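Local coordinates for protein pectinesterase (Sitophilus oryzae, PDB 4PMH) that hydrolyses the methyl esters of pectin, releasing methanol, and probably plays an important part in the digestion of plant cell walls, at residues T101-N106 / S149-V154; N168-K171 / Q177-A180; D200-G205 / T219-D224; F241-D246 / A252-P257. One frame throughout, in Å; residues are numbered along the deposited sequence.

Contact 1: T101-N106 / S149-V154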
# COMPACT_ATOMS: atom_id res chain seq x y z
N THR A 101 -3.86 17.97 6.78
CA THR A 101 -3.74 17.14 7.96
C THR A 101 -2.65 16.12 7.70
O THR A 101 -2.82 15.24 6.87
CB THR A 101 -5.07 16.45 8.28
OG1 THR A 101 -6.11 17.44 8.31
CG2 THR A 101 -4.98 15.76 9.63
N LEU A 102 -1.51 16.26 8.38
CA LEU A 102 -0.31 15.48 8.07
C LEU A 102 0.19 14.74 9.32
O LEU A 102 0.48 15.36 10.34
CB LEU A 102 0.78 16.40 7.55
CG LEU A 102 2.16 15.77 7.35
CD1 LEU A 102 2.07 14.70 6.28
CD2 LEU A 102 3.22 16.81 6.98
N ILE A 103 0.26 13.42 9.22
CA ILE A 103 0.77 12.58 10.26
C ILE A 103 2.11 12.08 9.75
O ILE A 103 2.15 11.35 8.77
CB ILE A 103 -0.16 11.38 10.50
CG1 ILE A 103 -1.61 11.87 10.71
CG2 ILE A 103 0.32 10.56 11.68
CD1 ILE A 103 -2.63 10.76 10.70
N THR A 104 3.21 12.48 10.38
CA THR A 104 4.51 12.25 9.79
C THR A 104 5.60 11.92 10.81
O THR A 104 5.63 12.50 11.89
CB THR A 104 4.97 13.47 8.95
OG1 THR A 104 6.26 13.21 8.40
CG2 THR A 104 5.04 14.78 9.76
N LEU A 105 6.51 11.02 10.42
CA LEU A 105 7.71 10.73 11.20
C LEU A 105 8.82 10.32 10.26
O LEU A 105 8.54 9.89 9.14
CB LEU A 105 7.44 9.58 12.17
CG LEU A 105 6.60 9.86 13.41
CD1 LEU A 105 6.24 8.56 14.10
CD2 LEU A 105 7.35 10.77 14.36
N ASN A 106 10.08 10.49 10.69
CA ASN A 106 11.27 9.95 10.00
C ASN A 106 11.67 8.72 10.81
O ASN A 106 12.38 8.83 11.81
CB ASN A 106 12.41 10.98 9.97
CG ASN A 106 13.66 10.50 9.23
OD1 ASN A 106 13.88 9.31 9.01
ND2 ASN A 106 14.52 11.46 8.89
N SER A 149 8.27 -0.00 11.39
CA SER A 149 8.53 1.33 10.87
C SER A 149 7.22 2.08 10.55
O SER A 149 7.26 3.28 10.23
CB SER A 149 9.42 1.26 9.64
OG SER A 149 8.69 0.89 8.48
N THR A 150 6.07 1.39 10.63
CA THR A 150 4.80 1.92 10.12
C THR A 150 4.32 3.09 10.93
O THR A 150 4.23 3.01 12.15
CB THR A 150 3.70 0.84 10.10
OG1 THR A 150 4.06 -0.23 9.22
CG2 THR A 150 2.37 1.44 9.62
N VAL A 151 3.98 4.18 10.24
CA VAL A 151 3.43 5.38 10.90
C VAL A 151 1.94 5.22 11.27
O VAL A 151 1.55 5.51 12.40
CB VAL A 151 3.69 6.65 10.05
CG1 VAL A 151 2.95 7.86 10.59
CG2 VAL A 151 5.18 6.91 9.95
N PHE A 152 1.13 4.72 10.34
CA PHE A 152 -0.29 4.45 10.56
C PHE A 152 -0.54 2.95 10.29
O PHE A 152 -0.44 2.48 9.15
CB PHE A 152 -1.08 5.33 9.59
CG PHE A 152 -2.51 5.62 9.98
CD1 PHE A 152 -3.46 4.61 10.05
CD2 PHE A 152 -2.93 6.94 10.15
CE1 PHE A 152 -4.78 4.90 10.36
CE2 PHE A 152 -4.25 7.24 10.45
CZ PHE A 152 -5.18 6.21 10.54
N TRP A 153 -0.88 2.20 11.35
CA TRP A 153 -0.89 0.74 11.32
C TRP A 153 -2.31 0.23 11.63
O TRP A 153 -2.80 0.39 12.74
CB TRP A 153 0.09 0.21 12.37
CG TRP A 153 0.44 -1.25 12.27
CD1 TRP A 153 -0.25 -2.24 11.62
CD2 TRP A 153 1.56 -1.90 12.88
NE1 TRP A 153 0.38 -3.45 11.77
CE2 TRP A 153 1.50 -3.26 12.55
CE3 TRP A 153 2.63 -1.44 13.67
CZ2 TRP A 153 2.46 -4.17 12.96
CZ3 TRP A 153 3.58 -2.35 14.09
CH2 TRP A 153 3.50 -3.70 13.73
N VAL A 154 -2.97 -0.36 10.64
CA VAL A 154 -4.36 -0.77 10.77
C VAL A 154 -4.43 -2.29 10.85
O VAL A 154 -4.13 -2.97 9.87
CB VAL A 154 -5.20 -0.31 9.57
CG1 VAL A 154 -6.66 -0.70 9.74
CG2 VAL A 154 -5.07 1.19 9.37
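Ile-103 reaches across to Val-151 and Phe-152 with both branches of its side chain. At CB the chain forks: CG2 stands anti to the backbone N and meets CG1 of Val-151 at 3.9 Å, while CG1 leads the other branch toward the aromatic ring. With chi2 at 169° that branch is stretched out, and its terminal CD1 comes to the rim of Phe-152, 3.9 Å from CD2 and equally near CE2. The methyl lies in the plane of the ring, against its edge and not over a face. Beta-branching suits Ile-103 here, since one residue can feed two partners at once.

Val-151 answers with two methyls of its own. CG1 takes the isoleucine, and CG2 lies 4.1 Å from CB of Leu-105, two residues further along strand 101-105 and on the same inward side. Thr-104, between them, turns its CB away, and its OG1 is bonded to Glu-167 instead. Phe-152 also packs on Ile-166 and Leu-181, which places the contact inside the coil of a parallel beta-helix, where strands 101-105 and 152-154 belong to different sheets facing a common core.

All the touching groups are buried hydrocarbon, and they meet at ordinary van der Waals distances. Strand 101-105 and residues 151-152, where loop passes into strand, are therefore held together by shape and exclusion of water, with no directional bond to fix the register.

Contact 2: N168-K171 / Q177-A180; sequences NSAK and QAVA
The carboxamide of Asn-168 carries the methyl of Ala-178 on one face: Ala-178 CB lies almost directly over CG, 3.4 Å away, and about equally far from OD1 and ND2. At the amide's edge ND2 points to the backbone of Val-179, giving a hydrogen bond of 3.0 Å to Val-179 O. The acceptor sits in the amide plane and the N-H runs nearly straight at it, at 166°. Seen from the carbonyl the approach is less regular, for the donor stands 52° above the plane of the C=O and off its lone pairs.

The amide gets there because CG lies anti to the backbone N (chi1 -167°), which carries it across to residues 177-180. ND2 has a second, stronger partner in Met-107 O, and OD1 is also hydrogen-bonded outside these segments, so this buried amide is held from several sides. The single methyl of Ala-178 can come this close to the amide face; a bulkier residue would have less room between Asn-168 and Ala-170, whose CB lies 3.7 Å from Ala-178 CB. Ala-180 CB packs against the backbone N of Asn-168. A water lies between the two segments, donating to Ala-178 O at 2.9 Å and, weakly, to Asn-168 O.

Gln-177, at the start of the second segment, is by similarity a substrate-binding residue, and Val-179 lies close to the probable proton donor Asp-200. The asparagine side chain thus joins the two arms of a loop between strands 165-168 and 181-183 of the parallel beta-helix, beside the probable pectinesterase active site.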
# COMPACT_ATOMS: atom_id res chain seq x y z
N ASN A 168 6.04 8.71 6.01
CA ASN A 168 7.28 8.32 6.67
C ASN A 168 8.44 8.88 5.82
O ASN A 168 8.70 8.44 4.71
CB ASN A 168 7.35 6.80 6.84
CG ASN A 168 8.45 6.36 7.80
OD1 ASN A 168 9.47 7.05 7.97
ND2 ASN A 168 8.24 5.22 8.45
N SER A 169 9.10 9.89 6.37
CA SER A 169 9.97 10.77 5.60
C SER A 169 11.40 10.26 5.54
O SER A 169 12.27 10.94 5.01
CB SER A 169 9.94 12.19 6.18
OG SER A 169 10.41 12.24 7.52
N ALA A 170 11.65 9.06 6.04
CA ALA A 170 13.00 8.50 6.02
C ALA A 170 13.53 8.35 4.60
O ALA A 170 12.94 7.63 3.78
CB ALA A 170 13.04 7.17 6.73
N LYS A 171 14.62 9.05 4.33
CA LYS A 171 15.39 8.92 3.09
C LYS A 171 16.91 9.04 3.41
O LYS A 171 17.69 9.55 2.61
CB LYS A 171 14.94 9.99 2.08
CG LYS A 171 14.85 11.40 2.66
CD LYS A 171 14.40 12.43 1.62
CE LYS A 171 15.57 13.15 0.97
NZ LYS A 171 15.12 14.32 0.15
N GLN A 177 14.08 1.10 4.45
CA GLN A 177 12.64 0.86 4.24
C GLN A 177 11.90 1.66 5.29
O GLN A 177 12.36 1.73 6.42
CB GLN A 177 12.30 -0.63 4.44
CG GLN A 177 13.06 -1.63 3.57
CD GLN A 177 14.47 -1.94 4.10
OE1 GLN A 177 14.83 -1.57 5.21
NE2 GLN A 177 15.26 -2.64 3.28
N ALA A 178 10.76 2.25 4.94
CA ALA A 178 10.02 3.06 5.91
C ALA A 178 8.55 3.17 5.51
O ALA A 178 8.21 3.86 4.56
CB ALA A 178 10.64 4.44 6.04
N VAL A 179 7.69 2.52 6.28
CA VAL A 179 6.29 2.38 5.91
C VAL A 179 5.48 3.56 6.43
O VAL A 179 5.61 3.96 7.57
CB VAL A 179 5.69 1.05 6.45
CG1 VAL A 179 4.19 0.96 6.13
CG2 VAL A 179 6.43 -0.14 5.87
N ALA A 180 4.64 4.09 5.56
CA ALA A 180 3.71 5.15 5.94
C ALA A 180 2.42 4.54 6.43
O ALA A 180 2.07 4.72 7.59
CB ALA A 180 3.46 6.12 4.79
O HOH W 1 9.66 5.74 2.93

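Contact 3: D200-G205 / T219-D224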
# COMPACT_ATOMS: atom_id res chain seq x y z
N ASP A 200 8.97 1.35 0.35
CA ASP A 200 7.96 0.66 1.17
C ASP A 200 6.90 1.59 1.76
O ASP A 200 6.33 1.33 2.82
CB ASP A 200 8.60 -0.19 2.28
CG ASP A 200 9.46 -1.33 1.74
OD1 ASP A 200 9.49 -1.58 0.53
OD2 ASP A 200 10.12 -1.98 2.56
N THR A 201 6.61 2.66 1.04
CA THR A 201 5.57 3.60 1.48
C THR A 201 4.27 2.94 1.96
O THR A 201 3.82 3.21 3.07
CB THR A 201 5.27 4.63 0.38
OG1 THR A 201 6.49 5.26 -0.04
CG2 THR A 201 4.24 5.65 0.83
N LEU A 202 3.66 2.12 1.12
CA LEU A 202 2.35 1.55 1.43
C LEU A 202 2.46 0.04 1.49
O LEU A 202 2.76 -0.61 0.49
CB LEU A 202 1.28 1.97 0.41
CG LEU A 202 -0.02 1.18 0.43
CD1 LEU A 202 -0.64 1.19 1.82
CD2 LEU A 202 -1.03 1.71 -0.58
N TYR A 203 2.24 -0.51 2.69
CA TYR A 203 2.21 -1.95 2.91
C TYR A 203 0.74 -2.35 2.80
O TYR A 203 0.01 -2.37 3.78
CB TYR A 203 2.76 -2.28 4.30
CG TYR A 203 3.15 -3.74 4.57
CD1 TYR A 203 2.85 -4.76 3.68
CD2 TYR A 203 3.82 -4.08 5.76
CE1 TYR A 203 3.22 -6.07 3.95
CE2 TYR A 203 4.17 -5.40 6.03
CZ TYR A 203 3.88 -6.38 5.12
OH TYR A 203 4.22 -7.69 5.37
N ALA A 204 0.32 -2.69 1.58
CA ALA A 204 -1.11 -2.93 1.30
C ALA A 204 -1.44 -4.42 1.44
O ALA A 204 -1.31 -5.20 0.48
CB ALA A 204 -1.46 -2.42 -0.09
N GLY A 205 -1.89 -4.81 2.63
CA GLY A 205 -2.25 -6.22 2.88
C GLY A 205 -1.05 -6.95 3.43
O GLY A 205 -0.25 -7.52 2.70
N THR A 219 -6.72 8.79 -4.33
CA THR A 219 -5.62 8.82 -3.41
C THR A 219 -4.28 8.91 -4.16
O THR A 219 -4.09 8.31 -5.24
CB THR A 219 -5.73 7.59 -2.47
OG1 THR A 219 -6.83 7.82 -1.56
CG2 THR A 219 -4.45 7.35 -1.66
N TYR A 220 -3.38 9.70 -3.56
CA TYR A 220 -2.06 10.02 -4.08
C TYR A 220 -1.00 9.26 -3.27
O TYR A 220 -0.96 9.35 -2.04
CB TYR A 220 -1.80 11.54 -3.94
CG TYR A 220 -0.40 11.97 -4.33
CD1 TYR A 220 -0.08 12.24 -5.67
CD2 TYR A 220 0.61 12.09 -3.37
CE1 TYR A 220 1.20 12.63 -6.03
CE2 TYR A 220 1.90 12.48 -3.73
CZ TYR A 220 2.19 12.75 -5.05
OH TYR A 220 3.47 13.11 -5.42
N ILE A 221 -0.15 8.53 -3.97
CA ILE A 221 0.82 7.67 -3.34
C ILE A 221 2.18 7.89 -4.01
O ILE A 221 2.29 7.76 -5.24
CB ILE A 221 0.41 6.17 -3.47
CG1 ILE A 221 -1.03 5.95 -3.01
CG2 ILE A 221 1.38 5.28 -2.69
CD1 ILE A 221 -1.60 4.61 -3.40
N GLU A 222 3.20 8.20 -3.21
CA GLU A 222 4.53 8.41 -3.76
C GLU A 222 5.61 7.61 -3.07
O GLU A 222 5.49 7.26 -1.91
CB GLU A 222 4.93 9.91 -3.79
CG GLU A 222 4.96 10.64 -2.47
CD GLU A 222 5.41 12.11 -2.56
OE1 GLU A 222 6.17 12.52 -1.66
OE2 GLU A 222 5.02 12.86 -3.50
N GLY A 223 6.67 7.37 -3.82
CA GLY A 223 7.81 6.61 -3.36
C GLY A 223 8.78 6.42 -4.50
O GLY A 223 8.67 7.07 -5.54
N ASP A 224 9.73 5.52 -4.31
CA ASP A 224 10.66 5.20 -5.36
C ASP A 224 10.89 3.71 -5.53
O ASP A 224 11.03 3.28 -6.65
CB ASP A 224 11.98 5.95 -5.21
CG ASP A 224 12.60 5.83 -3.82
OD1 ASP A 224 12.36 4.84 -3.07
OD2 ASP A 224 13.38 6.76 -3.47
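Thr-201 and Gly-223 mark the nearest approach of the two backbones, with CA atoms 6.1 Å apart. Residues 220-223 run as an extended strand. The other segment first bends: Asp-200 has positive phi, Thr-201 has helical angles, and from Leu-202 the chain continues as a strand of another sheet. Gly-223 is almost fully stretched, and a CB there would collide with the hydroxyl of Thr-201, so the lack of a side chain is what lets the threonine come in.

That hydroxyl makes the polar link. Thr-201 OG1 donates to Glu-222 O at 2.9 Å, lying in the carbonyl plane on a lone pair, with a C=O...O angle of 141°. A chi1 of -54° sets OG1 beside the threonine's own backbone N and opposite its carbonyl carbon, and so turns the hydroxyl to Glu-222 O; CG2 flanks the same oxygen at 3.4 Å. A valine here would probably leave Glu-222 O without this donor and weaken the hold of the bend on the strand.

Beside this bond Leu-202 and Ile-221 meet at an oblique crossing, CD2 of Leu-202 lying 4.1 Å from CD1 of Ile-221; both are long aliphatic residues fit for a buried core. CB of Glu-222 points away from residues 200-205.

Asp-200, the probable proton donor, directly precedes the threonine, so the bond adjoins, in sequence, a residue that is probably catalytic. Leu-202 and Ile-221 both rest on Leu-195 of strand 194-196. Tyr-216 of strand 213-217 adjoins Leu-202, and Phe-241 of the neighbouring strand 240-243 packs on Ile-221.

Contact 4: F241-D246 / A252-P257; sequences FYVKAD and AVVFAP
Phe-241 offers a ring face to Phe-255, whose rim rides over it: Phe-255 CZ stands 3.7 Å above the plane of the Phe-241 ring, offset toward the rim. The pair is an edge-to-face stack with centroids 5.1 Å apart and planes at 62°. Phe-255 leaves its backbone with CG beside its own N (chi1 -60°), which swings the ring round to its partner although CB does not aim directly at strand 241-243. Val-254 fills the angle between the two rings: its CG1 lies against one face of Phe-255 and 4.4 Å from CD2 of Phe-241.

The two strands belong to different sheets of the parallel beta-helix and face each other across its interior, their axes 8.3 Å apart at closest and their N-to-C directions at 149°, nearer antiparallel than parallel. Phe-241 fits such a core because a large flat ring reaches far enough inward to meet Phe-255. Cut back to an alanine, position 241 would probably leave a gap at the edge of Phe-255, whose ring would lose its aromatic face and be freer to turn.

Further along, Val-243 fits like a forked knob. Its CG1 presses on Ala-252 CB at 3.4 Å, tighter than usual for two carbons, so a residue no bigger than alanine suits that hollow. Its CG2 meets CG2 of Val-254 at 3.9 Å. Trp-280 of helix 278-283 packs on both Val-243 and Ala-252, while Val-269 of strand 267-270 lies against both phenylalanines.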
# COMPACT_ATOMS: atom_id res chain seq x y z
N PHE A 241 -0.01 7.50 -8.69
CA PHE A 241 1.21 6.91 -8.16
C PHE A 241 2.39 7.72 -8.72
O PHE A 241 2.54 7.82 -9.95
CB PHE A 241 1.35 5.44 -8.59
CG PHE A 241 0.19 4.57 -8.17
CD1 PHE A 241 -0.94 4.47 -8.96
CD2 PHE A 241 0.25 3.84 -6.98
CE1 PHE A 241 -2.02 3.68 -8.56
CE2 PHE A 241 -0.82 3.06 -6.58
CZ PHE A 241 -1.96 2.98 -7.37
N TYR A 242 3.20 8.29 -7.83
CA TYR A 242 4.22 9.25 -8.23
C TYR A 242 5.60 8.76 -7.83
O TYR A 242 5.89 8.60 -6.65
CB TYR A 242 3.92 10.61 -7.58
CG TYR A 242 4.72 11.75 -8.16
CD1 TYR A 242 6.02 11.97 -7.76
CD2 TYR A 242 4.16 12.60 -9.11
CE1 TYR A 242 6.76 12.99 -8.30
CE2 TYR A 242 4.90 13.64 -9.67
CZ TYR A 242 6.20 13.83 -9.25
OH TYR A 242 6.97 14.86 -9.75
N VAL A 243 6.44 8.54 -8.82
CA VAL A 243 7.79 8.04 -8.61
C VAL A 243 8.70 9.23 -8.38
O VAL A 243 8.93 10.02 -9.28
CB VAL A 243 8.31 7.26 -9.81
CG1 VAL A 243 9.67 6.65 -9.50
CG2 VAL A 243 7.32 6.16 -10.18
N LYS A 244 9.21 9.34 -7.17
CA LYS A 244 10.03 10.46 -6.78
C LYS A 244 11.46 10.26 -7.24
O LYS A 244 11.93 9.13 -7.34
CB LYS A 244 10.02 10.64 -5.27
CG LYS A 244 8.75 11.28 -4.72
CD LYS A 244 8.95 11.86 -3.33
CE LYS A 244 9.80 13.13 -3.33
NZ LYS A 244 9.08 14.38 -3.70
N ALA A 245 12.14 11.37 -7.48
CA ALA A 245 13.53 11.35 -7.92
C ALA A 245 14.48 11.98 -6.89
O ALA A 245 15.70 11.97 -7.08
CB ALA A 245 13.64 12.07 -9.26
N ASP A 246 13.93 12.47 -5.78
CA ASP A 246 14.70 13.28 -4.81
C ASP A 246 15.58 12.46 -3.88
O ASP A 246 16.50 13.00 -3.26
CB ASP A 246 13.76 14.11 -3.93
CG ASP A 246 13.10 13.29 -2.85
OD1 ASP A 246 12.75 12.12 -3.14
OD2 ASP A 246 12.94 13.78 -1.72
N ALA A 252 13.97 2.92 -10.27
CA ALA A 252 12.78 2.81 -9.41
C ALA A 252 11.84 1.64 -9.76
O ALA A 252 11.90 1.11 -10.86
CB ALA A 252 12.00 4.11 -9.50
N VAL A 253 10.99 1.25 -8.81
CA VAL A 253 9.97 0.21 -9.02
C VAL A 253 8.72 0.54 -8.21
O VAL A 253 8.81 0.78 -7.02
CB VAL A 253 10.43 -1.19 -8.59
CG1 VAL A 253 9.55 -2.24 -9.26
CG2 VAL A 253 11.89 -1.43 -8.92
N VAL A 254 7.54 0.52 -8.82
CA VAL A 254 6.33 0.95 -8.11
C VAL A 254 5.77 -0.16 -7.21
O VAL A 254 5.81 -0.05 -5.96
CB VAL A 254 5.26 1.44 -9.08
CG1 VAL A 254 3.98 1.84 -8.35
CG2 VAL A 254 5.80 2.61 -9.90
N PHE A 255 5.25 -1.23 -7.84
CA PHE A 255 4.55 -2.30 -7.15
C PHE A 255 5.44 -3.49 -6.84
O PHE A 255 6.24 -3.92 -7.68
CB PHE A 255 3.36 -2.77 -7.99
CG PHE A 255 2.35 -1.69 -8.27
CD1 PHE A 255 1.39 -1.36 -7.34
CD2 PHE A 255 2.39 -0.99 -9.46
CE1 PHE A 255 0.47 -0.35 -7.60
CE2 PHE A 255 1.47 0.02 -9.74
CZ PHE A 255 0.52 0.34 -8.80
N ALA A 256 5.29 -4.04 -5.63
CA ALA A 256 5.97 -5.27 -5.23
C ALA A 256 4.99 -6.18 -4.48
O ALA A 256 5.09 -6.35 -3.28
CB ALA A 256 7.21 -4.98 -4.38
N PRO A 257 4.07 -6.82 -5.22
CA PRO A 257 3.14 -7.76 -4.57
C PRO A 257 3.74 -9.12 -4.23
O PRO A 257 4.58 -9.63 -4.98
CB PRO A 257 2.00 -7.91 -5.60
CG PRO A 257 2.47 -7.25 -6.85
CD PRO A 257 3.90 -6.80 -6.68

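In the fold
The four contacts follow one another along the chain, none enclosing or crossing another. Contact 1 closes the longest loop, 42 residues carrying helices 113-120, 131-138 and 145-148. Contact 2 closes a short loop, with five residues between its segments; contact 3 spans 13 residues including strand 213-217; contact 4 again has five between. Contacts 1, 3 and 4 share the sheet holding 101-105, 220-223 and 240-243; the first two join it to the sheet of 152-154 and 202-204, contact 4 to that of 252-257. Probable backbone hydrogen bonds link consecutive contacts, as from Phe-152 N to Ala-180 O, Ala-180 N to Thr-201 O and Tyr-242 N to Ile-221 O. A salt bridge between Lys-171 and Asp-246 joins contacts 2 and 4.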